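Local coordinates for chain length determinant protein (Shigella flexneri, PDB 4ZM5) that regulates the chain length of lipopolysaccharide O-antigen, probably as an oligomer of its elongated periplasmic domain at the inner membrane, at residues 10-15 / 44-49; 123-128 / 209-214; 150-155 / 173-178. The protein carries 1 engineered substitution. One frame throughout, in Å; residues are numbered along the deposited sequence.

Contact 1 of 3, residues 10-15 / 44-49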
loop_
_atom_site.group_PDB
_atom_site.type_symbol
_atom_site.label_atom_id
_atom_site.label_comp_id
_atom_site.label_asym_id
_atom_site.label_seq_id
_atom_site.Cartn_x
_atom_site.Cartn_y
_atom_site.Cartn_z
ATOM N N ALA B 10 -0.595 -29.997 -16.911
ATOM C CA ALA B 10 -0.577 -28.564 -17.189
ATOM C C ALA B 10 0.451 -27.904 -16.276
ATOM O O ALA B 10 0.709 -28.408 -15.176
ATOM C CB ALA B 10 -1.957 -27.951 -16.993
ATOM N N ILE B 11 1.092 -26.826 -16.748
ATOM C CA ILE B 11 2.057 -26.079 -15.934
ATOM C C ILE B 11 1.567 -24.655 -15.866
ATOM O O ILE B 11 1.347 -24.010 -16.886
ATOM C CB ILE B 11 3.538 -26.194 -16.381
ATOM C CG1 ILE B 11 3.985 -27.671 -16.379
ATOM C CG2 ILE B 11 4.425 -25.360 -15.460
ATOM C CD1 ILE B 11 5.255 -27.985 -17.104
ATOM N N ILE B 12 1.406 -24.184 -14.651
ATOM C CA ILE B 12 0.860 -22.874 -14.366
ATOM C C ILE B 12 1.840 -22.062 -13.499
ATOM O O ILE B 12 2.554 -22.636 -12.670
ATOM C CB ILE B 12 -0.518 -23.167 -13.711
ATOM C CG1 ILE B 12 -1.630 -23.088 -14.762
ATOM C CG2 ILE B 12 -0.829 -22.414 -12.406
ATOM C CD1 ILE B 12 -2.957 -23.848 -14.402
ATOM N N THR B 13 1.940 -20.737 -13.763
ATOM C CA THR B 13 2.806 -19.864 -12.956
ATOM C C THR B 13 2.041 -18.557 -12.652
ATOM O O THR B 13 0.866 -18.420 -13.015
ATOM C CB THR B 13 4.214 -19.658 -13.567
ATOM O OG1 THR B 13 5.065 -19.116 -12.559
ATOM C CG2 THR B 13 4.227 -18.755 -14.787
ATOM N N GLN B 14 2.718 -17.624 -11.966
ATOM C CA GLN B 14 2.149 -16.336 -11.604
ATOM C C GLN B 14 1.744 -15.575 -12.859
ATOM O O GLN B 14 2.366 -15.739 -13.926
ATOM C CB GLN B 14 3.141 -15.506 -10.761
ATOM C CG GLN B 14 4.411 -15.067 -11.478
ATOM C CD GLN B 14 5.465 -14.507 -10.555
ATOM O OE1 GLN B 14 5.278 -14.367 -9.346
ATOM N NE2 GLN B 14 6.616 -14.196 -11.107
ATOM N N PRO B 15 0.696 -14.762 -12.768
ATOM C CA PRO B 15 0.308 -13.979 -13.940
ATOM C C PRO B 15 1.377 -12.924 -14.273
ATOM O O PRO B 15 2.182 -12.571 -13.400
ATOM C CB PRO B 15 -1.024 -13.363 -13.506
ATOM C CG PRO B 15 -0.954 -13.317 -12.025
ATOM C CD PRO B 15 -0.159 -14.485 -11.596
ATOM N N THR B 44 0.766 -13.258 -4.680
ATOM C CA THR B 44 -0.466 -13.308 -3.914
ATOM C C THR B 44 -1.542 -13.964 -4.755
ATOM O O THR B 44 -2.267 -14.814 -4.236
ATOM C CB THR B 44 -0.820 -11.876 -3.458
ATOM O OG1 THR B 44 0.142 -11.482 -2.491
ATOM C CG2 THR B 44 -2.191 -11.754 -2.822
ATOM N N LEU B 45 -1.614 -13.603 -6.055
ATOM C CA LEU B 45 -2.599 -14.121 -6.989
ATOM C C LEU B 45 -2.362 -15.586 -7.354
ATOM O O LEU B 45 -3.325 -16.371 -7.351
ATOM C CB LEU B 45 -2.684 -13.240 -8.230
ATOM C CG LEU B 45 -3.464 -11.961 -7.961
ATOM C CD1 LEU B 45 -3.265 -10.963 -9.047
ATOM C CD2 LEU B 45 -4.920 -12.242 -7.798
ATOM N N ILE B 46 -1.113 -15.985 -7.605
ATOM C CA ILE B 46 -0.852 -17.407 -7.867
ATOM C C ILE B 46 -1.071 -18.200 -6.526
ATOM O O ILE B 46 -1.653 -19.292 -6.550
ATOM C CB ILE B 46 0.513 -17.686 -8.580
ATOM C CG1 ILE B 46 0.631 -19.153 -9.070
ATOM C CG2 ILE B 46 1.720 -17.235 -7.773
ATOM C CD1 ILE B 46 -0.517 -19.588 -10.066
ATOM N N GLY B 47 -0.731 -17.570 -5.390
ATOM C CA GLY B 47 -0.959 -18.081 -4.047
ATOM C C GLY B 47 -2.425 -18.380 -3.798
ATOM O O GLY B 47 -2.752 -19.468 -3.328
ATOM N N ARG B 48 -3.326 -17.443 -4.167
ATOM C CA ARG B 48 -4.782 -17.594 -4.016
ATOM C C ARG B 48 -5.293 -18.743 -4.929
ATOM O O ARG B 48 -6.136 -19.540 -4.494
ATOM C CB ARG B 48 -5.522 -16.257 -4.295
ATOM C CG ARG B 48 -6.989 -16.274 -3.850
ATOM C CD ARG B 48 -7.719 -14.929 -3.967
ATOM N NE ARG B 48 -7.653 -14.107 -2.747
ATOM C CZ ARG B 48 -8.344 -14.350 -1.640
ATOM N NH1 ARG B 48 -9.141 -15.405 -1.566
ATOM N NH2 ARG B 48 -8.218 -13.556 -0.586
ATOM N N PHE B 49 -4.733 -18.859 -6.169
ATOM C CA PHE B 49 -5.129 -19.900 -7.113
ATOM C C PHE B 49 -4.701 -21.284 -6.610
ATOM O O PHE B 49 -5.551 -22.175 -6.495
ATOM C CB PHE B 49 -4.570 -19.629 -8.522
ATOM C CG PHE B 49 -5.150 -20.560 -9.573
ATOM C CD1 PHE B 49 -6.364 -20.267 -10.199
ATOM C CD2 PHE B 49 -4.514 -21.761 -9.896
ATOM C CE1 PHE B 49 -6.921 -21.154 -11.137
ATOM C CE2 PHE B 49 -5.090 -22.655 -10.812
ATOM C CZ PHE B 49 -6.280 -22.339 -11.433
#

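Contact 2 of 3, residues 123-128 / 209-214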
loop_
_atom_site.group_PDB
_atom_site.type_symbol
_atom_site.label_atom_id
_atom_site.label_comp_id
_atom_site.label_asym_id
_atom_site.label_seq_id
_atom_site.Cartn_x
_atom_site.Cartn_y
_atom_site.Cartn_z
ATOM N N LEU B 123 -12.001 -0.772 3.341
ATOM C CA LEU B 123 -10.883 -0.462 4.237
ATOM C C LEU B 123 -10.159 0.828 3.822
ATOM O O LEU B 123 -9.856 1.664 4.688
ATOM C CB LEU B 123 -9.895 -1.647 4.249
ATOM C CG LEU B 123 -8.688 -1.583 5.215
ATOM C CD1 LEU B 123 -9.127 -1.366 6.688
ATOM C CD2 LEU B 123 -7.874 -2.844 5.104
ATOM N N GLY B 124 -9.863 0.956 2.523
ATOM C CA GLY B 124 -9.225 2.133 1.945
ATOM C C GLY B 124 -10.057 3.384 2.164
ATOM O O GLY B 124 -9.512 4.404 2.589
ATOM N N ARG B 125 -11.392 3.300 1.904
ATOM C CA ARG B 125 -12.340 4.405 2.089
ATOM C C ARG B 125 -12.345 4.876 3.556
ATOM O O ARG B 125 -12.169 6.070 3.807
ATOM C CB ARG B 125 -13.753 4.018 1.650
ATOM C CG ARG B 125 -14.033 4.309 0.200
ATOM C CD ARG B 125 -15.187 3.460 -0.289
ATOM N NE ARG B 125 -16.414 4.231 -0.487
ATOM C CZ ARG B 125 -17.519 3.744 -1.046
ATOM N NH1 ARG B 125 -17.562 2.481 -1.461
ATOM N NH2 ARG B 125 -18.589 4.514 -1.196
ATOM N N LYS B 126 -12.493 3.931 4.510
ATOM C CA LYS B 126 -12.467 4.191 5.941
ATOM C C LYS B 126 -11.217 4.984 6.313
ATOM O O LYS B 126 -11.343 5.995 6.998
ATOM C CB LYS B 126 -12.520 2.855 6.726
ATOM C CG LYS B 126 -12.350 2.959 8.261
ATOM C CD LYS B 126 -13.604 3.421 8.986
ATOM C CE LYS B 126 -13.475 3.270 10.485
ATOM N NZ LYS B 126 -13.791 1.884 10.938
ATOM N N ASN B 127 -10.026 4.552 5.841
ATOM C CA ASN B 127 -8.756 5.218 6.169
ATOM C C ASN B 127 -8.679 6.657 5.622
ATOM O O ASN B 127 -8.234 7.560 6.349
ATOM C CB ASN B 127 -7.560 4.390 5.670
ATOM C CG ASN B 127 -7.384 3.039 6.352
ATOM O OD1 ASN B 127 -7.806 2.815 7.504
ATOM N ND2 ASN B 127 -6.708 2.122 5.666
ATOM N N LEU B 128 -9.142 6.866 4.369
ATOM C CA LEU B 128 -9.147 8.177 3.710
ATOM C C LEU B 128 -10.189 9.130 4.309
ATOM O O LEU B 128 -9.893 10.314 4.457
ATOM C CB LEU B 128 -9.352 8.066 2.198
ATOM C CG LEU B 128 -8.223 7.397 1.397
ATOM C CD1 LEU B 128 -8.494 7.515 -0.061
ATOM C CD2 LEU B 128 -6.848 8.017 1.684
ATOM N N GLN B 209 -9.134 13.713 -3.465
ATOM C CA GLN B 209 -9.144 13.255 -4.847
ATOM C C GLN B 209 -8.962 11.730 -4.886
ATOM O O GLN B 209 -9.631 11.059 -5.673
ATOM C CB GLN B 209 -8.057 13.976 -5.674
ATOM C CG GLN B 209 -8.104 13.712 -7.194
ATOM C CD GLN B 209 -9.434 14.070 -7.828
ATOM O OE1 GLN B 209 -10.005 15.155 -7.592
ATOM N NE2 GLN B 209 -9.968 13.146 -8.620
ATOM N N ASN B 210 -8.080 11.187 -4.023
ATOM C CA ASN B 210 -7.832 9.750 -3.938
ATOM C C ASN B 210 -9.111 8.996 -3.564
ATOM O O ASN B 210 -9.332 7.893 -4.064
ATOM C CB ASN B 210 -6.706 9.444 -2.942
ATOM C CG ASN B 210 -5.348 9.973 -3.373
ATOM O OD1 ASN B 210 -5.159 10.496 -4.491
ATOM N ND2 ASN B 210 -4.370 9.864 -2.476
ATOM N N LEU B 211 -9.965 9.613 -2.736
ATOM C CA LEU B 211 -11.245 9.054 -2.322
ATOM C C LEU B 211 -12.223 9.029 -3.504
ATOM O O LEU B 211 -12.943 8.041 -3.674
ATOM C CB LEU B 211 -11.809 9.852 -1.138
ATOM C CG LEU B 211 -13.040 9.284 -0.440
ATOM C CD1 LEU B 211 -12.824 7.863 0.022
ATOM C CD2 LEU B 211 -13.407 10.133 0.717
ATOM N N LEU B 212 -12.198 10.086 -4.344
ATOM C CA LEU B 212 -12.997 10.187 -5.565
ATOM C C LEU B 212 -12.634 9.085 -6.568
ATOM O O LEU B 212 -13.524 8.513 -7.210
ATOM C CB LEU B 212 -12.789 11.557 -6.230
ATOM C CG LEU B 212 -13.741 12.685 -5.847
ATOM C CD1 LEU B 212 -13.340 13.964 -6.541
ATOM C CD2 LEU B 212 -15.191 12.344 -6.204
ATOM N N ASP B 213 -11.322 8.797 -6.684
ATOM C CA ASP B 213 -10.748 7.795 -7.574
ATOM C C ASP B 213 -11.087 6.370 -7.114
ATOM O O ASP B 213 -11.212 5.493 -7.964
ATOM C CB ASP B 213 -9.222 7.982 -7.681
ATOM C CG ASP B 213 -8.750 9.314 -8.262
ATOM O OD1 ASP B 213 -9.547 9.972 -8.974
ATOM O OD2 ASP B 213 -7.572 9.672 -8.040
ATOM N N ILE B 214 -11.237 6.136 -5.785
ATOM C CA ILE B 214 -11.603 4.823 -5.225
ATOM C C ILE B 214 -13.041 4.505 -5.619
ATOM O O ILE B 214 -13.349 3.357 -5.968
ATOM C CB ILE B 214 -11.383 4.732 -3.688
ATOM C CG1 ILE B 214 -9.884 4.656 -3.377
ATOM C CG2 ILE B 214 -12.105 3.508 -3.072
ATOM C CD1 ILE B 214 -9.528 4.553 -1.916
#

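Contact 3 of 3, residues 150-155 / 173-178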
loop_
_atom_site.group_PDB
_atom_site.type_symbol
_atom_site.label_atom_id
_atom_site.label_comp_id
_atom_site.label_asym_id
_atom_site.label_seq_id
_atom_site.Cartn_x
_atom_site.Cartn_y
_atom_site.Cartn_z
ATOM N N ILE B 150 -9.148 37.529 16.956
ATOM C CA ILE B 150 -9.728 38.716 16.301
ATOM C C ILE B 150 -10.765 39.330 17.251
ATOM O O ILE B 150 -10.779 40.553 17.406
ATOM C CB ILE B 150 -10.302 38.382 14.878
ATOM C CG1 ILE B 150 -9.170 37.907 13.928
ATOM C CG2 ILE B 150 -11.059 39.561 14.262
ATOM C CD1 ILE B 150 -9.620 37.151 12.666
ATOM N N GLN B 151 -11.591 38.492 17.927
ATOM C CA GLN B 151 -12.598 38.976 18.885
ATOM C C GLN B 151 -11.943 39.698 20.065
ATOM O O GLN B 151 -12.455 40.723 20.525
ATOM C CB GLN B 151 -13.493 37.825 19.395
ATOM C CG GLN B 151 -14.648 37.494 18.461
ATOM C CD GLN B 151 -15.423 36.245 18.826
ATOM O OE1 GLN B 151 -14.877 35.235 19.292
ATOM N NE2 GLN B 151 -16.715 36.263 18.539
ATOM N N GLU B 152 -10.814 39.169 20.538
ATOM C CA GLU B 152 -10.067 39.759 21.644
ATOM C C GLU B 152 -9.426 41.075 21.229
ATOM O O GLU B 152 -9.526 42.049 21.971
ATOM C CB GLU B 152 -9.007 38.786 22.184
ATOM C CG GLU B 152 -9.612 37.664 23.002
ATOM C CD GLU B 152 -10.617 38.063 24.069
ATOM O OE1 GLU B 152 -10.231 38.786 25.018
ATOM O OE2 GLU B 152 -11.788 37.629 23.965
ATOM N N ALA B 153 -8.835 41.111 20.028
ATOM C CA ALA B 153 -8.182 42.278 19.445
ATOM C C ALA B 153 -9.168 43.415 19.203
ATOM O O ALA B 153 -8.806 44.588 19.311
ATOM C CB ALA B 153 -7.498 41.893 18.144
ATOM N N LEU B 154 -10.422 43.075 18.902
ATOM C CA LEU B 154 -11.475 44.064 18.680
ATOM C C LEU B 154 -11.776 44.796 19.987
ATOM O O LEU B 154 -12.055 45.994 19.954
ATOM C CB LEU B 154 -12.733 43.391 18.100
ATOM C CG LEU B 154 -13.997 44.257 17.923
ATOM C CD1 LEU B 154 -13.765 45.392 16.949
ATOM C CD2 LEU B 154 -15.111 43.435 17.435
ATOM N N GLN B 155 -11.671 44.095 21.140
ATOM C CA GLN B 155 -11.877 44.738 22.451
ATOM C C GLN B 155 -10.752 45.765 22.704
ATOM O O GLN B 155 -11.040 46.868 23.173
ATOM C CB GLN B 155 -11.924 43.703 23.587
ATOM C CG GLN B 155 -13.074 42.702 23.496
ATOM C CD GLN B 155 -12.980 41.599 24.548
ATOM O OE1 GLN B 155 -11.931 40.976 24.754
ATOM N NE2 GLN B 155 -14.090 41.304 25.214
ATOM N N VAL B 173 0.169 39.418 11.418
ATOM C CA VAL B 173 -0.299 39.960 12.677
ATOM C C VAL B 173 -0.404 38.819 13.693
ATOM O O VAL B 173 -0.638 37.657 13.357
ATOM C CB VAL B 173 -1.598 40.793 12.566
ATOM C CG1 VAL B 173 -1.292 42.208 12.090
ATOM C CG2 VAL B 173 -2.618 40.122 11.653
ATOM N N THR B 174 -0.117 39.162 14.929
ATOM C CA THR B 174 -0.152 38.296 16.103
ATOM C C THR B 174 -1.304 38.738 16.961
ATOM O O THR B 174 -1.926 39.764 16.664
ATOM C CB THR B 174 1.165 38.412 16.887
ATOM O OG1 THR B 174 1.239 39.722 17.509
ATOM C CG2 THR B 174 2.399 38.079 16.034
ATOM N N GLN B 175 -1.535 38.036 18.072
ATOM C CA GLN B 175 -2.564 38.381 19.024
ATOM C C GLN B 175 -2.402 39.826 19.513
ATOM O O GLN B 175 -3.403 40.547 19.660
ATOM C CB GLN B 175 -2.548 37.404 20.206
ATOM C CG GLN B 175 -3.512 37.752 21.328
ATOM C CD GLN B 175 -4.968 37.634 20.960
ATOM O OE1 GLN B 175 -5.600 36.634 21.264
ATOM N NE2 GLN B 175 -5.543 38.665 20.329
ATOM N N ASP B 176 -1.136 40.255 19.710
ATOM C CA ASP B 176 -0.805 41.586 20.202
ATOM C C ASP B 176 -0.827 42.668 19.115
ATOM O O ASP B 176 -0.995 43.829 19.458
ATOM C CB ASP B 176 0.577 41.558 20.881
ATOM C CG ASP B 176 0.703 40.513 21.981
ATOM O OD1 ASP B 176 -0.182 40.464 22.853
ATOM O OD2 ASP B 176 1.665 39.730 21.947
ATOM N N THR B 177 -0.667 42.319 17.822
ATOM C CA THR B 177 -0.616 43.348 16.786
ATOM C C THR B 177 -1.889 43.396 15.922
ATOM O O THR B 177 -1.998 44.324 15.112
ATOM C CB THR B 177 0.666 43.222 15.919
ATOM O OG1 THR B 177 0.803 41.898 15.399
ATOM C CG2 THR B 177 1.916 43.580 16.692
ATOM N N LEU B 178 -2.878 42.500 16.148
ATOM C CA LEU B 178 -4.120 42.454 15.381
ATOM C C LEU B 178 -4.965 43.705 15.532
ATOM O O LEU B 178 -5.580 44.122 14.550
ATOM C CB LEU B 178 -4.974 41.240 15.767
ATOM C CG LEU B 178 -4.822 39.951 14.980
ATOM C CD1 LEU B 178 -5.396 38.788 15.792
ATOM C CD2 LEU B 178 -5.540 40.027 13.633
#

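Contact 1 of 3, residues 10-15 / 44-49
Ile46 turns its CG1 anti to its backbone N (chi1 -169°), and a chi2 of 58° then folds CD1 back over the end of strand 10-13, where it meets CG2 of Ile12 at 3.7 Å and the carbonyl O of Thr13 at 3.5 Å. The same first torsion leaves CG2, the other branch of Ile46, to lie against Gln14, 3.7 Å from its CB. Gln14 itself has CG between its backbone N and carbonyl carbon, and its extended chain carries the amide away from the helix; what touches Ile46 is therefore the root of the residue, with Gln14 CA 3.7 Å from Ile46 CB. The single isoleucine thus spans three consecutive residues of the other segment, one branch on the strand and one on the loop that leaves it.

Two looser apolar pairs extend the contact in both directions along helix 44-49. Toward its start, CG of the Pro15 ring rests 4.2 Å from CB of Leu45, the two side chains crossing at about a right angle. A turn further on, CD1 of Ile12 approaches CE2 of Phe49 obliquely, at 4.3 Å. The contact is largely apolar, made by one helix side packed on the end of a strand whose N-to-C direction runs at 139° to its own.

Strand 6-13 lies inside the antiparallel sheet between strands 82-88 and 228-229, with the backbone of Ile12 hydrogen-bonded to that of Leu82. Helix 38-53 covers this end of the sheet, while the long helix 91-159 packs against Leu45 through Leu113 and against Phe49 through Val105, and Ile20 of helix 17-31 touches both Pro15 and Leu45.

Contact 2 of 3, residues 123-128 / 209-214
Gly124 comes first along helix 123-128, lying beneath the tip of Ile214: its carbonyl carbon is 4.3 Å from Ile214 CD1, and with no side chain on the glycine the isoleucine tip reaches the helix backbone. Next, Arg125 contributes the aliphatic root of its side chain. Its CG sits between two residues of helix 209-214, 3.8 Å from Leu211 CD1 and 3.9 Å from Ile214 CG2, the arginine side chain crossing that of Leu211 at about a right angle, and the chain then bends at chi3. The guanidinium has a long, weak ion pair with Glu215.

The two segments run antiparallel, their axes 10.1 Å apart at closest approach and crossing at -160°, a short helix laid back along the long helix 91-159 that forms the extended spine of this Wzz chain-length regulator.

Leu128 closes the segment and makes much of the contact. With CG anti to its carbonyl carbon (chi1 -67°), it pushes CD1 into the surface formed by Asn210, Leu211 and Ile214. That methyl lies 3.6 Å from Ile214 CD1, 3.7 Å from Leu211 N and 3.9 Å from Asn210 CB, while Leu128 CB touches Leu211 CD1 from the other end of the side chain. Beyond Leu128, Leu211 also packs on Leu132 of helix 91-159, and Asp213 forms a salt bridge with Arg133 of the second subunit.

Contact 3 of 3, residues 150-155 / 173-178
Apolar contact centres on Leu178, which meets two residues one turn apart on helix 150-155. Its CB is pressed against the methyl of Ala153, at 3.5 Å, and the small alanine lets the loop backbone come close, the CA atoms of the two residues being 5.7 Å apart. The branched end of Leu178 runs back toward Ile150: CD2 lies 4.2 Å from Ile150 CG1, and CD1 is 4.1 Å from Ile150 N.

The polar pair Gln175 and Glu152 meets through van der Waals contact. Gln175 starts with CG anti to its backbone N (chi1 175°) and bends at chi2 (67°), which brings its amide in against the helix, NE2 being 3.9 Å from Glu152 CB and 4.1 Å from Ala153 N. This NE2 donates a hydrogen bond to the carbonyl O of Gln149, one turn before Ala153. Glu152 offers its CB to the glutamine and leads its carboxylate away, where OE1 is hydrogen-bonded to Thr195 of the third subunit.

Within the loop, Thr174 N gives a nearly straight hydrogen bond to Thr177 OG1 (2.9 Å, 176°), tying the turn before Leu178. Asp176 points away from the helix and forms salt bridges with Arg146 and Arg196 of the third subunit. The loop is thus seated on its own helix by a small apolar patch and one buried amide bonded to a backbone carbonyl, while its charged group serves the subunit interface.

Overall arrangement
Contacts 1 and 3 are buried, whereas contact 2 is only partly so, with the exposed Arg125 at its margin. Contacts 2 and 3 both use helix 91-159, their centres about 39 Å apart, and contact 3 falls within the span of chain that contact 2 brackets. Contact 1 instead joins the sheet to helix 38-53, on the opposite side of the chain's centre from contact 3, about 67 Å from centre to centre. All three touch the second subunit. Their chemistry shifts with place: strand against helix through isoleucine, leucine and proline side chains and one phenylalanine ring in contact 1, helix against helix through leucine and isoleucine methyls and the aliphatic part of an arginine in contact 2, and loop against helix with more polar side chains in contact 3.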